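Local coordinates for disease resistance protein RRS1 (Arabidopsis thaliana, PDB 5W3X) that binds W-box DNA as a transcription factor through its WRKY domain and acts in resistance to fungal and bacterial pathogens, at residues I14-G26 with Y40-K54. Residues are numbered along the deposited sequence; the frame is centred on the assembly and turned at random.
With ZN (zinc ion), chain G.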
loop_
_atom_site.group_PDB
_atom_site.type_symbol
_atom_site.label_atom_id
_atom_site.label_comp_id
_atom_site.label_asym_id
_atom_site.label_seq_id
_atom_site.Cartn_x
_atom_site.Cartn_y
_atom_site.Cartn_z
ATOM N N ILE B 14 -4.588 -28.159 6.942
ATOM C CA ILE B 14 -3.146 -28.111 7.158
ATOM C C ILE B 14 -2.486 -29.391 6.675
ATOM O O ILE B 14 -1.635 -29.960 7.357
ATOM C CB ILE B 14 -2.791 -27.895 8.643
ATOM N N ASP B 15 -2.889 -29.845 5.496
ATOM C CA ASP B 15 -2.249 -30.990 4.858
ATOM C C ASP B 15 -2.076 -30.701 3.376
ATOM O O ASP B 15 -2.110 -31.607 2.537
ATOM C CB ASP B 15 -3.066 -32.262 5.073
ATOM C CG ASP B 15 -2.296 -33.326 5.827
ATOM O OD1 ASP B 15 -1.321 -32.962 6.524
ATOM O OD2 ASP B 15 -2.664 -34.520 5.725
ATOM N N GLU B 16 -1.880 -29.417 3.084
ATOM C CA GLU B 16 -1.757 -28.913 1.728
ATOM C C GLU B 16 -0.757 -29.734 0.923
ATOM O O GLU B 16 0.262 -30.193 1.446
ATOM C CB GLU B 16 -1.337 -27.437 1.750
ATOM C CG GLU B 16 -1.951 -26.582 0.649
ATOM C CD GLU B 16 -1.401 -26.898 -0.733
ATOM O OE1 GLU B 16 -2.113 -26.649 -1.730
ATOM O OE2 GLU B 16 -0.256 -27.389 -0.824
ATOM N N GLY B 17 -1.080 -29.935 -0.347
ATOM C CA GLY B 17 -0.216 -30.643 -1.268
ATOM C C GLY B 17 -0.592 -30.237 -2.672
ATOM O O GLY B 17 -1.772 -30.144 -2.992
ATOM N N ASP B 18 0.410 -30.000 -3.507
ATOM C CA ASP B 18 0.197 -29.561 -4.880
ATOM C C ASP B 18 1.172 -30.254 -5.802
ATOM O O ASP B 18 2.319 -30.486 -5.433
ATOM C CB ASP B 18 0.372 -28.048 -5.011
ATOM C CG ASP B 18 -0.926 -27.339 -5.288
ATOM O OD1 ASP B 18 -1.988 -27.971 -5.123
ATOM O OD2 ASP B 18 -0.893 -26.147 -5.660
ATOM N N LEU B 19 0.718 -30.591 -7.001
ATOM C CA LEU B 19 1.598 -31.196 -7.989
ATOM C C LEU B 19 2.470 -30.123 -8.643
ATOM O O LEU B 19 3.233 -30.413 -9.565
ATOM C CB LEU B 19 0.786 -31.949 -9.047
ATOM N N TRP B 20 2.362 -28.887 -8.158
ATOM C CA TRP B 20 3.013 -27.754 -8.811
ATOM C C TRP B 20 3.992 -26.983 -7.926
ATOM O O TRP B 20 4.124 -27.262 -6.737
ATOM C CB TRP B 20 1.942 -26.803 -9.328
ATOM C CG TRP B 20 0.881 -27.509 -10.099
ATOM C CD1 TRP B 20 -0.305 -27.979 -9.616
ATOM C CD2 TRP B 20 0.911 -27.847 -11.489
ATOM N NE1 TRP B 20 -1.022 -28.578 -10.622
ATOM C CE2 TRP B 20 -0.298 -28.509 -11.783
ATOM C CE3 TRP B 20 1.840 -27.647 -12.514
ATOM C CZ2 TRP B 20 -0.602 -28.973 -13.061
ATOM C CZ3 TRP B 20 1.536 -28.109 -13.781
ATOM C CH2 TRP B 20 0.326 -28.763 -14.044
ATOM N N THR B 21 4.686 -26.022 -8.531
ATOM C CA THR B 21 5.620 -25.156 -7.818
ATOM C C THR B 21 5.141 -23.704 -7.828
ATOM O O THR B 21 4.656 -23.207 -8.846
ATOM C CB THR B 21 7.033 -25.227 -8.421
ATOM O OG1 THR B 21 6.961 -25.033 -9.838
ATOM C CG2 THR B 21 7.664 -26.577 -8.126
ATOM N N TRP B 22 5.283 -23.038 -6.684
ATOM C CA TRP B 22 4.675 -21.729 -6.460
ATOM C C TRP B 22 5.633 -20.716 -5.828
ATOM O O TRP B 22 6.542 -21.092 -5.093
ATOM C CB TRP B 22 3.449 -21.888 -5.566
ATOM C CG TRP B 22 2.442 -22.889 -6.078
ATOM C CD1 TRP B 22 2.322 -24.194 -5.693
ATOM C CD2 TRP B 22 1.406 -22.664 -7.045
ATOM N NE1 TRP B 22 1.291 -24.796 -6.368
ATOM C CE2 TRP B 22 0.710 -23.879 -7.202
ATOM C CE3 TRP B 22 1.007 -21.557 -7.798
ATOM C CZ2 TRP B 22 -0.363 -24.017 -8.078
ATOM C CZ3 TRP B 22 -0.061 -21.697 -8.668
ATOM C CH2 TRP B 22 -0.731 -22.917 -8.800
ATOM N N ARG B 23 5.429 -19.436 -6.140
ATOM C CA ARG B 23 6.140 -18.333 -5.483
ATOM C C ARG B 23 5.096 -17.378 -4.888
ATOM O O ARG B 23 3.953 -17.352 -5.328
ATOM C CB ARG B 23 7.061 -17.588 -6.454
ATOM C CG ARG B 23 8.118 -18.478 -7.120
ATOM C CD ARG B 23 9.144 -19.038 -6.131
ATOM N NE ARG B 23 9.744 -20.261 -6.665
ATOM C CZ ARG B 23 10.796 -20.283 -7.476
ATOM N NH1 ARG B 23 11.375 -19.148 -7.838
ATOM N NH2 ARG B 23 11.274 -21.436 -7.926
ATOM N N LYS B 24 5.494 -16.609 -3.882
ATOM C CA LYS B 24 4.569 -15.742 -3.163
ATOM C C LYS B 24 4.142 -14.513 -3.976
ATOM O O LYS B 24 4.936 -13.933 -4.726
ATOM C CB LYS B 24 5.208 -15.299 -1.856
ATOM C CG LYS B 24 4.221 -15.054 -0.738
ATOM C CD LYS B 24 3.446 -16.311 -0.404
ATOM C CE LYS B 24 2.417 -16.056 0.684
ATOM N NZ LYS B 24 3.040 -15.730 2.002
ATOM N N TYR B 25 2.886 -14.116 -3.818
ATOM C CA TYR B 25 2.389 -12.889 -4.429
ATOM C C TYR B 25 1.913 -11.920 -3.344
ATOM O O TYR B 25 2.127 -10.707 -3.426
ATOM C CB TYR B 25 1.250 -13.191 -5.400
ATOM C CG TYR B 25 0.682 -11.958 -6.084
ATOM C CD1 TYR B 25 -0.363 -11.234 -5.513
ATOM C CD2 TYR B 25 1.211 -11.504 -7.293
ATOM C CE1 TYR B 25 -0.876 -10.100 -6.143
ATOM C CE2 TYR B 25 0.711 -10.380 -7.921
ATOM C CZ TYR B 25 -0.335 -9.683 -7.349
ATOM O OH TYR B 25 -0.826 -8.563 -7.985
ATOM N N GLY B 26 1.279 -12.466 -2.313
ATOM C CA GLY B 26 0.718 -11.610 -1.282
ATOM C C GLY B 26 0.414 -12.362 -0.008
ATOM O O GLY B 26 0.452 -13.590 0.035
ATOM N N TYR B 40 -0.463 -16.818 -4.168
ATOM C CA TYR B 40 0.640 -17.467 -4.864
ATOM C C TYR B 40 0.406 -17.394 -6.367
ATOM O O TYR B 40 -0.737 -17.322 -6.821
ATOM C CB TYR B 40 0.777 -18.938 -4.445
ATOM C CG TYR B 40 0.991 -19.152 -2.973
ATOM C CD1 TYR B 40 -0.088 -19.167 -2.098
ATOM C CD2 TYR B 40 2.267 -19.353 -2.452
ATOM C CE1 TYR B 40 0.089 -19.358 -0.750
ATOM C CE2 TYR B 40 2.453 -19.547 -1.093
ATOM C CZ TYR B 40 1.354 -19.548 -0.249
ATOM O OH TYR B 40 1.511 -19.736 1.103
ATOM N N ARG B 41 1.499 -17.444 -7.124
ATOM C CA ARG B 41 1.473 -17.522 -8.587
ATOM C C ARG B 41 2.489 -18.584 -8.965
ATOM O O ARG B 41 3.266 -18.991 -8.103
ATOM C CB ARG B 41 1.778 -16.154 -9.207
ATOM C CG ARG B 41 3.060 -15.468 -8.696
ATOM C CD ARG B 41 4.284 -15.799 -9.566
ATOM N NE ARG B 41 5.454 -15.008 -9.194
ATOM C CZ ARG B 41 6.712 -15.371 -9.422
ATOM N NH1 ARG B 41 6.975 -16.531 -10.001
ATOM N NH2 ARG B 41 7.707 -14.580 -9.051
ATOM N N CYS B 42 2.451 -19.104 -10.190
ATOM C CA CYS B 42 3.343 -20.208 -10.570
ATOM C C CYS B 42 4.833 -19.849 -10.636
ATOM O O CYS B 42 5.205 -18.744 -11.018
ATOM C CB CYS B 42 2.933 -20.799 -11.926
ATOM S SG CYS B 42 3.944 -22.248 -12.381
ATOM N N ALA B 43 5.688 -20.800 -10.280
ATOM C CA ALA B 43 7.131 -20.583 -10.369
ATOM C C ALA B 43 7.592 -20.378 -11.814
ATOM O O ALA B 43 8.693 -19.880 -12.052
ATOM C CB ALA B 43 7.878 -21.747 -9.743
ATOM N N TYR B 44 6.754 -20.754 -12.778
ATOM C CA TYR B 44 7.090 -20.592 -14.192
ATOM C C TYR B 44 6.267 -19.488 -14.848
ATOM O O TYR B 44 6.046 -19.502 -16.062
ATOM C CB TYR B 44 6.881 -21.912 -14.943
ATOM C CG TYR B 44 7.642 -23.064 -14.335
ATOM C CD1 TYR B 44 9.000 -23.240 -14.589
ATOM C CD2 TYR B 44 7.008 -23.967 -13.491
ATOM C CE1 TYR B 44 9.706 -24.295 -14.025
ATOM C CE2 TYR B 44 7.701 -25.023 -12.920
ATOM C CZ TYR B 44 9.047 -25.185 -13.188
ATOM O OH TYR B 44 9.724 -26.240 -12.615
ATOM N N LYS B 45 5.849 -18.507 -14.053
ATOM C CA LYS B 45 5.131 -17.364 -14.594
ATOM C C LYS B 45 5.987 -16.585 -15.584
ATOM O O LYS B 45 5.503 -16.129 -16.611
ATOM C CB LYS B 45 4.682 -16.429 -13.473
ATOM C CG LYS B 45 4.015 -15.145 -13.971
ATOM C CD LYS B 45 3.472 -14.319 -12.814
ATOM C CE LYS B 45 2.777 -13.066 -13.304
ATOM N NZ LYS B 45 1.740 -13.397 -14.316
ATOM N N PHE B 46 7.257 -16.416 -15.252
ATOM C CA PHE B 46 8.141 -15.571 -16.036
ATOM C C PHE B 46 8.727 -16.349 -17.213
ATOM O O PHE B 46 8.647 -15.913 -18.364
ATOM C CB PHE B 46 9.240 -15.007 -15.132
ATOM C CG PHE B 46 10.242 -14.133 -15.838
ATOM C CD1 PHE B 46 9.866 -12.905 -16.363
ATOM C CD2 PHE B 46 11.574 -14.520 -15.932
ATOM C CE1 PHE B 46 10.794 -12.094 -16.999
ATOM C CE2 PHE B 46 12.507 -13.710 -16.563
ATOM C CZ PHE B 46 12.117 -12.496 -17.097
ATOM N N THR B 47 9.293 -17.515 -16.917
ATOM C CA THR B 47 9.949 -18.327 -17.935
ATOM C C THR B 47 8.964 -18.851 -18.979
ATOM O O THR B 47 9.281 -18.902 -20.163
ATOM C CB THR B 47 10.700 -19.523 -17.302
ATOM O OG1 THR B 47 9.802 -20.289 -16.487
ATOM C CG2 THR B 47 11.846 -19.030 -16.443
ATOM N N HIS B 48 7.766 -19.226 -18.547
ATOM C CA HIS B 48 6.809 -19.840 -19.461
ATOM C C HIS B 48 5.525 -19.048 -19.684
ATOM O O HIS B 48 4.653 -19.483 -20.440
ATOM C CB HIS B 48 6.445 -21.233 -18.957
ATOM C CG HIS B 48 7.545 -22.231 -19.108
ATOM N ND1 HIS B 48 8.624 -22.283 -18.253
ATOM C CD2 HIS B 48 7.746 -23.202 -20.030
ATOM C CE1 HIS B 48 9.437 -23.255 -18.633
ATOM N NE2 HIS B 48 8.928 -23.827 -19.709
ATOM N N GLY B 49 5.402 -17.897 -19.030
ATOM C CA GLY B 49 4.182 -17.111 -19.122
ATOM C C GLY B 49 2.985 -17.760 -18.438
ATOM O O GLY B 49 1.851 -17.338 -18.660
ATOM N N CYS B 50 3.229 -18.764 -17.593
ATOM C CA CYS B 50 2.141 -19.498 -16.937
ATOM C C CYS B 50 1.281 -18.560 -16.089
ATOM O O CYS B 50 1.806 -17.732 -15.335
ATOM C CB CYS B 50 2.700 -20.641 -16.076
ATOM S SG CYS B 50 1.433 -21.675 -15.243
ATOM N N LYS B 51 -0.036 -18.692 -16.219
ATOM C CA LYS B 51 -0.969 -17.759 -15.586
ATOM C C LYS B 51 -1.608 -18.309 -14.308
ATOM O O LYS B 51 -2.425 -17.641 -13.660
ATOM C CB LYS B 51 -2.061 -17.363 -16.583
ATOM C CG LYS B 51 -1.567 -16.508 -17.733
ATOM C CD LYS B 51 -2.716 -16.090 -18.638
ATOM C CE LYS B 51 -2.252 -15.104 -19.699
ATOM N NZ LYS B 51 -3.374 -14.647 -20.566
ATOM N N ALA B 52 -1.225 -19.526 -13.946
ATOM C CA ALA B 52 -1.826 -20.212 -12.811
ATOM C C ALA B 52 -1.525 -19.504 -11.488
ATOM O O ALA B 52 -0.372 -19.219 -11.171
ATOM C CB ALA B 52 -1.350 -21.653 -12.764
ATOM N N THR B 53 -2.579 -19.201 -10.738
ATOM C CA THR B 53 -2.455 -18.621 -9.405
ATOM C C THR B 53 -3.234 -19.445 -8.385
ATOM O O THR B 53 -4.120 -20.222 -8.742
ATOM C CB THR B 53 -2.971 -17.181 -9.366
ATOM O OG1 THR B 53 -4.370 -17.187 -9.653
ATOM C CG2 THR B 53 -2.264 -16.330 -10.407
ATOM N N LYS B 54 -2.914 -19.281 -7.109
ATOM C CA LYS B 54 -3.748 -19.886 -6.079
ATOM C C LYS B 54 -3.817 -19.033 -4.823
ATOM O O LYS B 54 -2.893 -18.287 -4.507
ATOM C CB LYS B 54 -3.272 -21.308 -5.754
ATOM C CG LYS B 54 -2.026 -21.439 -4.905
ATOM C CD LYS B 54 -1.856 -22.898 -4.474
ATOM C CE LYS B 54 -0.575 -23.130 -3.692
ATOM N NZ LYS B 54 -0.464 -24.554 -3.261
HETATM ZN ZN ZN G . 2.526 -23.047 -14.009
#
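The Lys-54 side chain covers one face of the Trp-22 indole. The fold is the WRKY domain, a four-stranded antiparallel sheet with a zinc site at one end. Lys-54 CE makes a CH-pi contact 3.6 Å from the centre of the five-membered ring, almost on the ring normal; NZ is a cation-pi partner of the same ring. The indole edge meets the backbone of residues 40-54: Arg-41 O is near CE3 of Trp-22, and Ala-52 O is 3.5 Å from Trp-22 CZ3. Asp-18 CB also lies in plane there, as Lys-54 O does at the Tyr-40 edge. The Arg-41 guanidinium has one face centred under CB of Arg-23. Its NH1 bonds Cys-42 O within the guanidinium plane, and its NE bonds a polar side chain of another protein's chain. Ala-43 CB lies over one face of the Arg-23 guanidinium.

Trp-22, Arg-23, Lys-24 and Tyr-25 are the W-R-K-Y of the WRKYGQK signature, on an outermost strand. Arg-23 and Arg-41 form a hydrogen-bonded antiparallel pair, with Arg-23 N to Arg-41 O at 3.0 Å. Next along the strand pair, Ala-43 N donates to Thr-21 O, from above the carbonyl plane.

Beyond CG the Lys-54 chain is extended, taking its ammonium group across the indole to two carboxylates. Lys-54 NZ forms salt bridges with Asp-18 OD2 at 2.9 Å and the poorly ordered Glu-16 OE1 at 3.1 Å, each met from above its carboxylate plane. This ties the chain before strand 22-28 to strand 53-58. Lys-24 bends at chi2 (61°) and lays CD and CE against the Tyr-40 ring; its NZ salt-bridges an acidic side chain of that other chain.

Cys-42, Cys-50, His-74 and His-76 hold the zinc ion. Cys-42 SG, 2.3 Å from the zinc ion, also accepts a hydrogen bond from Tyr-44 N at 3.2 Å.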